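Long-range contacts in putative branched-chain amino acid transport system substrate-binding protein (Rhodopseudomonas palustris, PDB 3TX6), which probably captures aromatic acids derived from lignin, such as p-coumaric acid and its relatives, in the periplasm for uptake by an ABC transporter: residues A100-T105 against S112-Q117; M122-Y127 against K156-A161; G240-S245 against L350-D355; S287-K292 against I326-G331; Q330-F335 against D344-I349. All blocks are in the same frame, centred on the assembly; numbering follows the deposited sequence. Where two conformers were deposited one is given.

In the fold
All five contacts are largely buried, but they sit in different parts of a two-lobed binding protein. Contact 1 lines the ligand cleft at the edge of one lobe's sheet and is made of apolar carbon. Contacts 2 and 3 belong to the other lobe: a helix pair with solvent-facing lysines, and a strand pair joined by backbone bonds. Helix 119-130 connects them, since Leu-126 rests on Leu-350. Contacts 4 and 5 share Gln-330 and Gly-331 at one hairpin; contact 4 is held by a buried carboxylate, whereas contact 5 uses an arginine face and a water. Gln-117 of contact 1 bonds to Ser-347 of contact 5, where the chain passes between lobes.

Contact 1: A100-T105 against S112-Q117; sequences APLPIT and SVAMPQ. With ENO (3-(4-hydroxy-phenyl)pyruvic acid), chain D.
Two proline rings, Pro-101 and Pro-116, dominate one end of a contact that has no hydrogen bond between 100-105 and 112-117, and both also touch the bound 3-(4-hydroxy-phenyl)pyruvic acid. Pro-116 CB packs 3.8 Å from Pro-101 CD, while Pro-116 CG comes 3.5 Å from Ala-100 N, so the ring lies against the backbone where Ala-100 leads into Pro-101. The same Pro-116 CB is 3.4 Å from the phenol oxygen O3 of the ligand. At the ligand's other end the keto oxygen O4 sits 3.2 Å from Pro-101 CD and 3.5 Å from Ala-100 CB. The wall is therefore made of carbon, and the polar grip comes from other residues, among them Thr-79, Arg-174, Ser-199, Gln-282 and His-286. This is the cleft of a periplasmic binding protein: strand 112-114 is the outermost strand of one lobe's sheet, bonded through its backbone to strand 96-98. The loop that leaves this neighbouring strand holds residues 100-105. Farther from the ligand, Ile-104 takes over. Its CG1 lies anti to the carbonyl carbon (chi1 -61°) and the chain runs on extended, which carries CD1 to 3.9 Å from Ala-114 CB. Leu-102 reaches the same methyl from its CD2 branch, more loosely, at 4.4 Å from Ala-114 CB, and its side chain also packs on Val-83 and Ser-86 of helix 79-92. Ser-112 turns its hydroxyl to His-96 and Ser-86, and the amide of Gln-117 bonds to Ser-347 and Gln-282.

Contact 2: M122-Y127 against K156-A161; sequences MGKVLY and KKQGEA
Gln-158 reaches from helix 146-161 across to helix 119-130, with an extended side chain that starts at a tyrosine and ends over a lysine. Its CB lies 4.1 Å from Tyr-127 CE2. CG, anti to the backbone N (chi1 179°), meets the edge of that ring in its plane, 4.0 Å from Tyr-127 CD2. CD comes 4.0 Å from Lys-124 CB, and OE1 presses closer, 3.3 Å from the same Lys-124 CB, where the two side chains cross at about a right angle. NE2 donates to Asp-154 OD1 and to the backbone oxygen of Pro-120. The Tyr-127 ring itself is sandwiched: Gly-159 CA makes a CH-pi contact 4.0 Å from the ring centroid, and Gly-123 O lies 3.0 Å above the plane on the opposite face. The two helix segments run nearly parallel, their axes 9.8 Å apart and crossing at -25°; the second belongs to the beta-alpha-beta crossover linking strands 137-143 and 165-172. A leucine in place of Gln-158 would probably leave Pro-120 O and Asp-154 OD1 without their amide donor. Asp-154 sits on the same helix as Gln-158, so the polar ties that cross between the helices are Tyr-127 OH to Asp-154 OD2 and Gln-158 NE2 to Pro-120 O; Asp-154 OD1 probably helps hold the Gln-158 amide in place for the second.

Contact 3: G240-S245 against L350-D355; sequences GVLMAS and LLTVKD
The flat groups here are the backbone carbonyls of Met-243 and Leu-351, each met in its own plane by the other residue's N-H; Thr-352 OG1 instead approaches the carbonyl of Val-241 from 29° out of plane. These bonds join strands 242-245 and 349-354 as antiparallel neighbours in the mixed sheet of one lobe, with Met-243 and Leu-351 as a hydrogen-bonded pair. On the face that carries Ala-244 and Leu-350, helix 119-130 covers the sheet: Leu-350 packs on Leu-126 and His-129. Leu-350 CG is anti to the backbone N (chi1 -174°), and its CD1 branch comes back over the neighbouring strand, 3.6 Å from Met-243 O. On the other face Met-243 and Leu-351 both touch Tyr-358, and Leu-351 CD1 lies 3.5 Å from Ser-245 CB. Beyond the regular pairing, Val-241 CG1 and Val-353 CG2 meet obliquely at 3.5 Å. Thr-352 OG1 donates to Val-241 O over 2.6 Å, a side-chain to backbone bond. Val-353 N is buried here and has no partner in the model, whereas Val-353 O accepts from Gly-240 N at 2.9 Å, almost straight at 174°.

Contact 4: S287-K292 against I326-G331; sequences SFDAFK and IAASQG
The turn of a beta hairpin, formed by strands 326-328 and 331-333, is gripped by one carboxylate from helix 282-304: Asp-289 takes bonds from Ser-329 and Gln-330, the two residues of the turn. Its CG lies anti to the carbonyl carbon (chi1 -72°), which sends the carboxylate off the helix to the hairpin. OD1 holds two donors that come from opposite faces of its plane. Ser-329 OG is 2.8 Å from Asp-289 OD1 on the syn side, 25° out of plane; Ser-329 N, also 2.8 Å from Asp-289 OD1, stands above the carboxylate. OD2 accepts from Gln-330 N at 2.9 Å, again on the syn side. Three bonds, shared by both oxygens, fix the rotation of this buried group and are likely to favour its charged form. Packing is close too: Ala-328 CB sits 3.3 Å from Asp-289 CG, and Gln-330 CB 3.1 Å from Asp-289 OD2. One helical turn on, Lys-292 CB lies 4.3 Å from Ala-328 CB, while its ammonium goes to Glu-266 in a salt bridge. Ile-326 CG2 faces Lys-292 O at 4.2 Å. The side-chain amide of Gln-330 bonds to Val-248 and, weakly, to Gln-282. The strands are joined by Ala-328 N bonding to Gly-331 O, and the backbone angles of Ser-329 and Gln-330 fit a tight two-residue beta-hairpin with a type I turn.

Contact 5: Q330-F335 against D344-I349; sequences QGVYSF and DDRSRI. With SO4 (sulfate ion), chain B.
Asp-344 meets Val-332 through a water: Asp-344 N and Val-332 N both donate to it, and it donates back to Asp-344 OD1 over 2.8 Å. The same OD1 accepts from Arg-346 N, an Asx turn that opens the short 3-10 segment. Asp-345 places its carboxylate over a face of the Arg-348 guanidinium, a long pairing of charges alone. Arg-346 lays its guanidinium flat on Val-332, whose CB stands 3.6 Å from CZ over the centre of the face. The bend at chi3 (-69°) lets NE and NH1 grip Asp-344 side-on, with NE 3.1 Å from Asp-344 OD1 and NH1 2.9 Å from Asp-344 OD2. Here the chain passes from one lobe to the other, probably as part of the hinge found in binding proteins of this kind. Ser-347 OG turns back to Asp-344 O at 2.7 Å, and Ser-347 CA makes a CA-H...O contact with Gln-330 O at 3.1 Å. Arg-348 holds a sulfate, probably from the crystallisation liquor, with NH2 3.0 Å from its O4 and NH1 bonded to O2. An alanine at Arg-348 is likely to leave the sulfate without these donors and Asp-345 without its facing charge. Ile-349 then joins the sheet, its N bonded to Ser-245.

Contact 1: A100-T105 against S112-Q117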
# COMPACT_ATOMS: atom_id res chain seq x y z
N ALA A 100 1.91 2.71 3.54
CA ALA A 100 0.48 2.92 3.30
C ALA A 100 0.33 4.19 2.52
O ALA A 100 1.18 5.05 2.62
CB ALA A 100 -0.29 3.05 4.60
N PRO A 101 -0.67 4.25 1.64
CA PRO A 101 -0.87 5.50 0.93
C PRO A 101 -1.22 6.57 2.01
O PRO A 101 -1.70 6.27 3.13
CB PRO A 101 -1.94 5.18 -0.10
CG PRO A 101 -2.59 3.95 0.34
CD PRO A 101 -1.73 3.27 1.36
N LEU A 102 -0.80 7.77 1.78
CA LEU A 102 -1.18 8.85 2.62
C LEU A 102 -1.25 10.09 1.73
O LEU A 102 -0.64 10.13 0.64
CB LEU A 102 -0.13 9.06 3.74
CG LEU A 102 1.18 9.72 3.38
CD1 LEU A 102 1.85 10.28 4.63
CD2 LEU A 102 2.04 8.71 2.64
N PRO A 103 -1.99 11.10 2.20
CA PRO A 103 -1.96 12.39 1.54
C PRO A 103 -0.59 13.04 1.75
O PRO A 103 -0.24 13.42 2.89
CB PRO A 103 -3.07 13.18 2.25
CG PRO A 103 -3.83 12.19 3.07
CD PRO A 103 -2.89 11.10 3.38
N ILE A 104 0.20 13.12 0.68
CA ILE A 104 1.57 13.67 0.77
C ILE A 104 1.46 15.13 0.39
O ILE A 104 1.63 15.48 -0.77
CB ILE A 104 2.66 12.90 -0.07
CG1 ILE A 104 2.77 11.45 0.40
CG2 ILE A 104 4.06 13.48 0.19
CD1 ILE A 104 3.83 10.59 -0.27
N THR A 105 1.12 15.95 1.39
CA THR A 105 0.99 17.38 1.32
C THR A 105 2.35 18.08 1.23
O THR A 105 3.40 17.50 1.51
CB THR A 105 0.31 17.90 2.59
OG1 THR A 105 1.11 17.54 3.74
CG2 THR A 105 -1.09 17.35 2.73
N SER A 112 9.27 12.48 2.86
CA SER A 112 8.49 11.25 2.67
C SER A 112 8.28 10.92 1.20
O SER A 112 7.97 11.79 0.40
CB SER A 112 7.09 11.35 3.32
OG SER A 112 7.18 11.48 4.73
N VAL A 113 8.45 9.64 0.90
CA VAL A 113 7.97 9.03 -0.32
C VAL A 113 7.06 7.86 0.08
O VAL A 113 7.07 7.43 1.22
CB VAL A 113 9.11 8.52 -1.22
CG1 VAL A 113 9.96 9.69 -1.72
CG2 VAL A 113 9.98 7.46 -0.55
N ALA A 114 6.33 7.32 -0.89
CA ALA A 114 5.40 6.21 -0.63
C ALA A 114 5.61 5.02 -1.57
O ALA A 114 5.76 5.20 -2.76
CB ALA A 114 3.97 6.68 -0.69
N MSE A 115 5.57 3.82 -1.02
CA MSE A 115 5.62 2.61 -1.83
C MSE A 115 4.26 2.23 -2.42
O MSE A 115 4.20 1.82 -3.58
CB MSE A 115 6.25 1.48 -1.03
CG MSE A 115 7.62 1.88 -0.50
SE MSE A 115 8.87 2.60 -1.88
CE MSE A 115 9.06 0.89 -2.77
N PRO A 116 3.16 2.29 -1.65
CA PRO A 116 1.87 1.90 -2.26
C PRO A 116 1.47 2.77 -3.44
O PRO A 116 1.81 3.95 -3.50
CB PRO A 116 0.87 2.04 -1.11
CG PRO A 116 1.72 1.88 0.11
CD PRO A 116 2.99 2.64 -0.25
N GLN A 117 0.76 2.16 -4.39
CA GLN A 117 0.24 2.89 -5.49
C GLN A 117 -0.68 4.03 -5.01
O GLN A 117 -1.48 3.85 -4.11
CB GLN A 117 -0.57 1.97 -6.40
CG GLN A 117 0.28 0.88 -7.08
CD GLN A 117 0.60 -0.32 -6.21
OE1 GLN A 117 0.13 -0.41 -5.08
NE2 GLN A 117 1.38 -1.27 -6.76
O4 ENO D . -3.67 2.68 3.83
C9 ENO D . -2.24 -0.17 2.60
C8 ENO D . -1.40 -0.48 1.56
C7 ENO D . -1.86 -0.45 0.23
C6 ENO D . -3.14 -0.01 -0.01
C5 ENO D . -4.01 0.29 1.03
C4 ENO D . -3.56 0.23 2.37
O3 ENO D . -0.96 -0.75 -0.79
C3 ENO D . -4.50 0.49 3.51
C2 ENO D . -4.52 1.83 4.13
C1 ENO D . -5.49 2.06 5.19
O2 ENO D . -5.47 3.17 5.76
O1 ENO D . -6.32 1.16 5.52

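Contact 2: M122-Y127 against K156-A161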
# COMPACT_ATOMS: atom_id res chain seq x y z
N MSE A 122 -5.02 3.65 -8.91
CA MSE A 122 -5.88 2.52 -8.63
C MSE A 122 -7.32 2.80 -8.98
O MSE A 122 -8.01 1.94 -9.56
CB MSE A 122 -5.64 2.05 -7.17
CG MSE A 122 -4.15 1.69 -6.90
SE MSE A 122 -3.36 0.61 -8.27
CE MSE A 122 -2.78 -0.95 -7.24
N GLY A 123 -7.79 4.00 -8.68
CA GLY A 123 -9.10 4.39 -9.11
C GLY A 123 -9.27 4.27 -10.63
O GLY A 123 -10.25 3.67 -11.13
N LYS A 124 -8.30 4.78 -11.40
CA LYS A 124 -8.44 4.77 -12.87
C LYS A 124 -8.63 3.37 -13.40
O LYS A 124 -9.47 3.17 -14.29
CB LYS A 124 -7.22 5.42 -13.53
CG LYS A 124 -7.34 5.61 -15.04
CD LYS A 124 -6.16 6.43 -15.61
CE LYS A 124 -6.23 6.61 -17.14
NZ LYS A 124 -5.12 7.45 -17.72
N VAL A 125 -7.88 2.39 -12.88
CA VAL A 125 -7.98 1.03 -13.40
C VAL A 125 -9.37 0.46 -13.08
O VAL A 125 -9.97 -0.26 -13.88
CB VAL A 125 -6.78 0.11 -13.02
CG1 VAL A 125 -6.88 -0.51 -11.61
CG2 VAL A 125 -6.61 -0.98 -14.05
N LEU A 126 -9.92 0.79 -11.94
CA LEU A 126 -11.25 0.32 -11.58
C LEU A 126 -12.34 1.00 -12.40
O LEU A 126 -13.25 0.33 -12.90
CB LEU A 126 -11.53 0.57 -10.11
CG LEU A 126 -10.62 -0.16 -9.08
CD1 LEU A 126 -10.94 0.34 -7.66
CD2 LEU A 126 -10.77 -1.67 -9.19
N TYR A 127 -12.25 2.32 -12.53
CA TYR A 127 -13.27 3.05 -13.29
C TYR A 127 -13.24 2.70 -14.79
O TYR A 127 -14.28 2.67 -15.44
CB TYR A 127 -13.19 4.57 -13.10
CG TYR A 127 -12.92 5.05 -11.68
CD1 TYR A 127 -13.47 4.39 -10.60
CD2 TYR A 127 -12.11 6.16 -11.42
CE1 TYR A 127 -13.18 4.78 -9.31
CE2 TYR A 127 -11.84 6.56 -10.12
CZ TYR A 127 -12.37 5.85 -9.07
OH TYR A 127 -12.12 6.19 -7.75
N LYS A 156 -15.24 10.86 -7.01
CA LYS A 156 -16.02 12.03 -7.35
C LYS A 156 -15.30 12.79 -8.46
O LYS A 156 -15.93 13.21 -9.42
CB LYS A 156 -16.15 12.90 -6.12
CG LYS A 156 -17.40 13.74 -5.97
CD LYS A 156 -17.48 14.23 -4.52
CE LYS A 156 -16.43 15.30 -4.21
NZ LYS A 156 -15.79 15.25 -2.86
N LYS A 157 -13.97 12.94 -8.35
CA LYS A 157 -13.26 13.80 -9.29
C LYS A 157 -12.96 13.04 -10.60
O LYS A 157 -13.40 13.43 -11.68
CB LYS A 157 -11.99 14.37 -8.65
CG LYS A 157 -11.10 15.17 -9.59
CD LYS A 157 -9.84 15.69 -8.87
CE LYS A 157 -8.90 16.42 -9.82
NZ LYS A 157 -7.58 16.80 -9.24
N GLN A 158 -12.25 11.95 -10.48
CA GLN A 158 -11.84 11.18 -11.61
C GLN A 158 -12.99 10.33 -12.13
O GLN A 158 -13.25 10.23 -13.36
CB GLN A 158 -10.59 10.33 -11.21
CG GLN A 158 -10.12 9.48 -12.35
CD GLN A 158 -8.80 8.82 -12.14
OE1 GLN A 158 -8.11 8.54 -13.14
NE2 GLN A 158 -8.41 8.55 -10.88
N GLY A 159 -13.71 9.72 -11.20
CA GLY A 159 -14.71 8.74 -11.58
C GLY A 159 -15.88 9.35 -12.32
O GLY A 159 -16.26 8.90 -13.40
N GLU A 160 -16.41 10.43 -11.77
CA GLU A 160 -17.47 11.16 -12.44
C GLU A 160 -17.05 11.63 -13.78
O GLU A 160 -17.85 11.59 -14.69
CB GLU A 160 -17.91 12.39 -11.67
CG GLU A 160 -18.71 12.12 -10.41
CD GLU A 160 -19.17 13.43 -9.74
OE1 GLU A 160 -18.66 14.53 -10.06
OE2 GLU A 160 -20.05 13.35 -8.88
N ALA A 161 -15.82 12.11 -13.91
CA ALA A 161 -15.35 12.62 -15.21
C ALA A 161 -15.24 11.48 -16.28
O ALA A 161 -15.13 11.76 -17.48
CB ALA A 161 -14.02 13.35 -15.06

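Contact 3: G240-S245 against L350-D355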
# COMPACT_ATOMS: atom_id res chain seq x y z
N GLY A 240 -16.01 -12.91 -8.59
CA GLY A 240 -16.27 -11.87 -9.60
C GLY A 240 -15.86 -10.47 -9.24
O GLY A 240 -16.05 -9.55 -10.05
N VAL A 241 -15.31 -10.29 -8.03
CA VAL A 241 -14.91 -8.97 -7.54
C VAL A 241 -13.88 -8.45 -8.51
O VAL A 241 -13.15 -9.26 -9.18
CB VAL A 241 -14.36 -9.03 -6.08
CG1 VAL A 241 -12.98 -9.69 -6.03
CG2 VAL A 241 -14.33 -7.65 -5.39
N LEU A 242 -13.84 -7.14 -8.65
CA LEU A 242 -12.71 -6.51 -9.38
C LEU A 242 -11.90 -5.78 -8.34
O LEU A 242 -12.45 -5.06 -7.51
CB LEU A 242 -13.20 -5.52 -10.42
CG LEU A 242 -13.93 -6.04 -11.66
CD1 LEU A 242 -13.20 -7.25 -12.30
CD2 LEU A 242 -15.34 -6.39 -11.19
N MSE A 243 -10.59 -5.91 -8.43
CA MSE A 243 -9.73 -5.44 -7.34
C MSE A 243 -8.50 -4.88 -7.94
O MSE A 243 -7.85 -5.53 -8.78
CB MSE A 243 -9.42 -6.60 -6.40
CG MSE A 243 -8.35 -6.15 -5.41
SE MSE A 243 -7.84 -7.56 -4.19
CE MSE A 243 -9.57 -8.10 -3.38
N ALA A 244 -8.17 -3.64 -7.55
CA ALA A 244 -6.91 -3.03 -7.97
C ALA A 244 -5.82 -3.69 -7.15
O ALA A 244 -6.00 -3.92 -5.94
CB ALA A 244 -6.92 -1.51 -7.74
N SER A 245 -4.71 -4.03 -7.81
CA SER A 245 -3.61 -4.71 -7.14
C SER A 245 -2.32 -4.27 -7.75
O SER A 245 -2.25 -3.96 -8.91
CB SER A 245 -3.74 -6.20 -7.37
OG SER A 245 -2.75 -6.93 -6.78
N LEU A 350 -5.28 -5.56 -12.71
CA LEU A 350 -6.62 -5.69 -12.21
C LEU A 350 -6.86 -7.18 -11.97
O LEU A 350 -6.55 -8.04 -12.82
CB LEU A 350 -7.61 -5.20 -13.26
CG LEU A 350 -9.10 -5.14 -12.84
CD1 LEU A 350 -9.41 -4.19 -11.68
CD2 LEU A 350 -9.98 -4.78 -14.04
N LEU A 351 -7.35 -7.48 -10.78
CA LEU A 351 -7.65 -8.88 -10.37
C LEU A 351 -9.10 -9.11 -10.28
O LEU A 351 -9.90 -8.22 -9.92
CB LEU A 351 -7.07 -9.20 -8.99
CG LEU A 351 -5.56 -9.19 -8.80
CD1 LEU A 351 -5.20 -9.42 -7.33
CD2 LEU A 351 -4.98 -10.20 -9.77
N THR A 352 -9.48 -10.36 -10.57
CA THR A 352 -10.77 -10.82 -10.16
C THR A 352 -10.58 -12.11 -9.33
O THR A 352 -9.46 -12.58 -9.16
CB THR A 352 -11.72 -10.99 -11.38
OG1 THR A 352 -13.05 -11.15 -10.94
CG2 THR A 352 -11.30 -12.17 -12.30
N VAL A 353 -11.68 -12.63 -8.78
CA VAL A 353 -11.71 -13.89 -8.03
C VAL A 353 -12.58 -14.88 -8.79
O VAL A 353 -13.76 -14.61 -9.06
CB VAL A 353 -12.22 -13.64 -6.62
CG1 VAL A 353 -12.41 -14.96 -5.89
CG2 VAL A 353 -11.25 -12.77 -5.85
N LYS A 354 -11.97 -16.02 -9.18
CA LYS A 354 -12.70 -17.12 -9.79
C LYS A 354 -12.25 -18.43 -9.14
O LYS A 354 -11.06 -18.67 -8.99
CB LYS A 354 -12.42 -17.21 -11.31
CG LYS A 354 -12.63 -15.93 -12.13
CD LYS A 354 -14.08 -15.43 -12.13
CE LYS A 354 -14.99 -16.21 -13.07
NZ LYS A 354 -16.28 -15.49 -13.17
N ASP A 355 -13.22 -19.28 -8.80
CA ASP A 355 -12.94 -20.57 -8.12
C ASP A 355 -12.09 -20.35 -6.89
O ASP A 355 -11.19 -21.17 -6.56
CB ASP A 355 -12.26 -21.57 -9.08
CG ASP A 355 -13.03 -21.74 -10.37
OD1 ASP A 355 -14.17 -22.26 -10.28
OD2 ASP A 355 -12.52 -21.32 -11.44

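Contact 4: S287-K292 against I326-G331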
# COMPACT_ATOMS: atom_id res chain seq x y z
N SER A 287 7.27 -3.56 2.00
CA SER A 287 8.52 -3.56 2.74
C SER A 287 9.69 -4.12 1.90
O SER A 287 10.77 -3.55 1.89
CB SER A 287 8.43 -4.24 4.12
OG SER A 287 8.03 -5.51 3.95
N PHE A 288 9.45 -5.19 1.16
CA PHE A 288 10.46 -5.73 0.25
C PHE A 288 10.94 -4.65 -0.73
O PHE A 288 12.14 -4.47 -0.94
CB PHE A 288 9.88 -6.93 -0.49
CG PHE A 288 10.83 -7.61 -1.42
CD1 PHE A 288 11.68 -8.60 -0.95
CD2 PHE A 288 10.84 -7.31 -2.76
CE1 PHE A 288 12.52 -9.27 -1.79
CE2 PHE A 288 11.68 -8.01 -3.62
CZ PHE A 288 12.53 -8.97 -3.12
N ASP A 289 9.99 -3.94 -1.33
CA ASP A 289 10.32 -2.94 -2.35
C ASP A 289 11.05 -1.74 -1.72
O ASP A 289 11.89 -1.14 -2.36
CB ASP A 289 9.06 -2.46 -3.03
CG ASP A 289 8.47 -3.49 -3.97
OD1 ASP A 289 9.12 -4.54 -4.18
OD2 ASP A 289 7.39 -3.21 -4.53
N ALA A 290 10.70 -1.38 -0.49
CA ALA A 290 11.39 -0.29 0.18
C ALA A 290 12.91 -0.58 0.23
O ALA A 290 13.76 0.32 0.05
CB ALA A 290 10.83 -0.01 1.56
N PHE A 291 13.27 -1.84 0.47
CA PHE A 291 14.68 -2.24 0.45
C PHE A 291 15.27 -2.26 -0.94
O PHE A 291 16.45 -1.98 -1.08
CB PHE A 291 14.89 -3.55 1.20
CG PHE A 291 14.88 -3.38 2.72
CD1 PHE A 291 13.67 -3.26 3.42
CD2 PHE A 291 16.07 -3.33 3.43
CE1 PHE A 291 13.68 -3.10 4.79
CE2 PHE A 291 16.07 -3.18 4.80
CZ PHE A 291 14.88 -3.08 5.49
N LYS A 292 14.48 -2.62 -1.95
CA LYS A 292 14.95 -2.49 -3.33
C LYS A 292 15.28 -1.02 -3.61
O LYS A 292 16.29 -0.72 -4.25
CB LYS A 292 13.92 -3.02 -4.34
CG LYS A 292 13.73 -4.53 -4.34
CD LYS A 292 15.02 -5.26 -4.74
CE LYS A 292 14.81 -6.73 -4.99
NZ LYS A 292 16.02 -7.50 -5.46
N ILE A 326 13.58 2.86 -10.69
CA ILE A 326 13.95 1.89 -9.65
C ILE A 326 12.95 0.71 -9.73
O ILE A 326 11.78 0.85 -9.40
CB ILE A 326 13.92 2.53 -8.24
CG1 ILE A 326 14.86 3.70 -8.14
CG2 ILE A 326 14.25 1.46 -7.18
CD1 ILE A 326 14.80 4.50 -6.85
N ALA A 327 13.45 -0.44 -10.15
CA ALA A 327 12.62 -1.61 -10.38
C ALA A 327 12.31 -2.32 -9.08
O ALA A 327 13.20 -2.59 -8.30
CB ALA A 327 13.22 -2.55 -11.42
N ALA A 328 11.03 -2.58 -8.83
CA ALA A 328 10.61 -3.32 -7.61
C ALA A 328 9.43 -4.20 -7.94
O ALA A 328 8.95 -4.22 -9.09
CB ALA A 328 10.29 -2.35 -6.46
N SER A 329 8.97 -4.98 -6.98
CA SER A 329 7.90 -5.95 -7.26
C SER A 329 6.57 -5.29 -7.60
O SER A 329 5.75 -5.84 -8.37
CB SER A 329 7.72 -6.95 -6.11
OG SER A 329 7.16 -6.33 -5.00
N GLN A 330 6.34 -4.08 -7.06
CA GLN A 330 5.05 -3.40 -7.24
C GLN A 330 5.01 -2.31 -8.32
O GLN A 330 3.95 -1.74 -8.56
CB GLN A 330 4.60 -2.81 -5.89
CG GLN A 330 4.31 -3.89 -4.85
CD GLN A 330 2.95 -4.53 -5.09
OE1 GLN A 330 2.69 -5.00 -6.21
NE2 GLN A 330 2.06 -4.54 -4.07
N GLY A 331 6.16 -2.02 -8.92
CA GLY A 331 6.23 -0.93 -9.87
C GLY A 331 7.65 -0.52 -10.17
O GLY A 331 8.60 -1.11 -9.62

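Contact 5: Q330-F335 against D344-I349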
# COMPACT_ATOMS: atom_id res chain seq x y z
N GLN A 330 6.34 -4.08 -7.06
CA GLN A 330 5.05 -3.40 -7.24
C GLN A 330 5.01 -2.31 -8.32
O GLN A 330 3.95 -1.74 -8.56
CB GLN A 330 4.60 -2.81 -5.89
CG GLN A 330 4.31 -3.89 -4.85
CD GLN A 330 2.95 -4.53 -5.09
OE1 GLN A 330 2.69 -5.00 -6.21
NE2 GLN A 330 2.06 -4.54 -4.07
N GLY A 331 6.16 -2.02 -8.92
CA GLY A 331 6.23 -0.93 -9.87
C GLY A 331 7.65 -0.52 -10.17
O GLY A 331 8.60 -1.11 -9.62
N VAL A 332 7.77 0.53 -11.01
CA VAL A 332 9.05 1.08 -11.38
C VAL A 332 8.97 2.53 -10.90
O VAL A 332 8.16 3.31 -11.41
CB VAL A 332 9.34 0.99 -12.88
CG1 VAL A 332 10.69 1.63 -13.18
CG2 VAL A 332 9.23 -0.50 -13.34
N TYR A 333 9.81 2.86 -9.92
CA TYR A 333 9.69 4.13 -9.20
C TYR A 333 10.63 5.21 -9.77
O TYR A 333 11.82 4.96 -9.94
CB TYR A 333 10.05 3.93 -7.73
CG TYR A 333 9.03 3.12 -6.95
CD1 TYR A 333 9.06 1.73 -6.95
CD2 TYR A 333 7.99 3.73 -6.25
CE1 TYR A 333 8.10 0.98 -6.28
CE2 TYR A 333 7.02 2.98 -5.57
CZ TYR A 333 7.09 1.60 -5.58
OH TYR A 333 6.16 0.83 -4.93
N SER A 334 10.06 6.39 -10.04
CA SER A 334 10.85 7.57 -10.36
C SER A 334 10.28 8.75 -9.61
O SER A 334 9.36 9.41 -10.05
CB SER A 334 10.84 7.88 -11.86
OG SER A 334 11.45 6.87 -12.62
N PHE A 335 10.82 9.02 -8.43
CA PHE A 335 10.32 10.11 -7.64
C PHE A 335 10.87 11.45 -8.13
O PHE A 335 11.95 11.51 -8.69
CB PHE A 335 10.79 9.95 -6.19
CG PHE A 335 10.40 8.65 -5.54
CD1 PHE A 335 9.09 8.40 -5.25
CD2 PHE A 335 11.34 7.67 -5.21
CE1 PHE A 335 8.68 7.22 -4.64
CE2 PHE A 335 10.95 6.49 -4.60
CZ PHE A 335 9.62 6.29 -4.30
N ASP A 344 3.71 4.59 -12.42
CA ASP A 344 2.94 4.65 -13.64
C ASP A 344 2.15 3.36 -13.83
O ASP A 344 1.95 2.60 -12.88
CB ASP A 344 3.85 5.05 -14.82
CG ASP A 344 4.88 3.96 -15.24
OD1 ASP A 344 4.77 2.80 -14.86
OD2 ASP A 344 5.80 4.31 -16.02
N ASP A 345 1.67 3.12 -15.04
CA ASP A 345 0.88 1.93 -15.36
C ASP A 345 1.53 0.59 -15.06
O ASP A 345 0.82 -0.40 -14.87
CB ASP A 345 0.47 1.94 -16.85
CG ASP A 345 -0.63 2.92 -17.14
OD1 ASP A 345 -1.06 3.64 -16.21
OD2 ASP A 345 -1.10 2.96 -18.30
N ARG A 346 2.86 0.54 -15.02
CA ARG A 346 3.55 -0.68 -14.67
C ARG A 346 3.29 -1.08 -13.20
O ARG A 346 3.63 -2.20 -12.84
CB ARG A 346 5.06 -0.56 -14.96
CG ARG A 346 5.42 -0.41 -16.46
CD ARG A 346 6.87 -0.04 -16.66
NE ARG A 346 7.14 1.32 -16.21
CZ ARG A 346 8.34 1.90 -16.24
NH1 ARG A 346 8.45 3.14 -15.80
NH2 ARG A 346 9.40 1.27 -16.74
N SER A 347 2.67 -0.20 -12.40
CA SER A 347 2.46 -0.45 -10.98
C SER A 347 1.13 -1.07 -10.64
O SER A 347 0.83 -1.25 -9.47
CB SER A 347 2.60 0.81 -10.15
OG SER A 347 1.51 1.75 -10.33
N ARG A 348 0.31 -1.41 -11.61
CA ARG A 348 -0.95 -2.03 -11.30
C ARG A 348 -1.48 -3.01 -12.32
O ARG A 348 -1.21 -2.92 -13.50
CB ARG A 348 -2.01 -1.01 -11.03
CG ARG A 348 -2.72 -0.44 -12.25
CD ARG A 348 -1.88 0.42 -13.17
NE ARG A 348 -2.67 0.82 -14.32
CZ ARG A 348 -2.98 0.06 -15.36
NH1 ARG A 348 -2.52 -1.17 -15.51
NH2 ARG A 348 -3.70 0.59 -16.33
N ILE A 349 -2.24 -3.94 -11.79
CA ILE A 349 -3.00 -4.88 -12.59
C ILE A 349 -4.37 -4.92 -12.00
O ILE A 349 -4.61 -4.40 -10.90
CB ILE A 349 -2.39 -6.29 -12.60
CG1 ILE A 349 -2.38 -6.92 -11.17
CG2 ILE A 349 -0.99 -6.27 -13.19
CD1 ILE A 349 -1.90 -8.36 -11.17
S SO4 B . -4.10 -2.21 -18.66
O1 SO4 B . -5.42 -1.52 -18.55
O2 SO4 B . -3.88 -3.13 -17.50
O3 SO4 B . -4.06 -3.00 -19.92
O4 SO4 B . -3.02 -1.19 -18.71
O HOH W 1 5.70 2.32 -12.26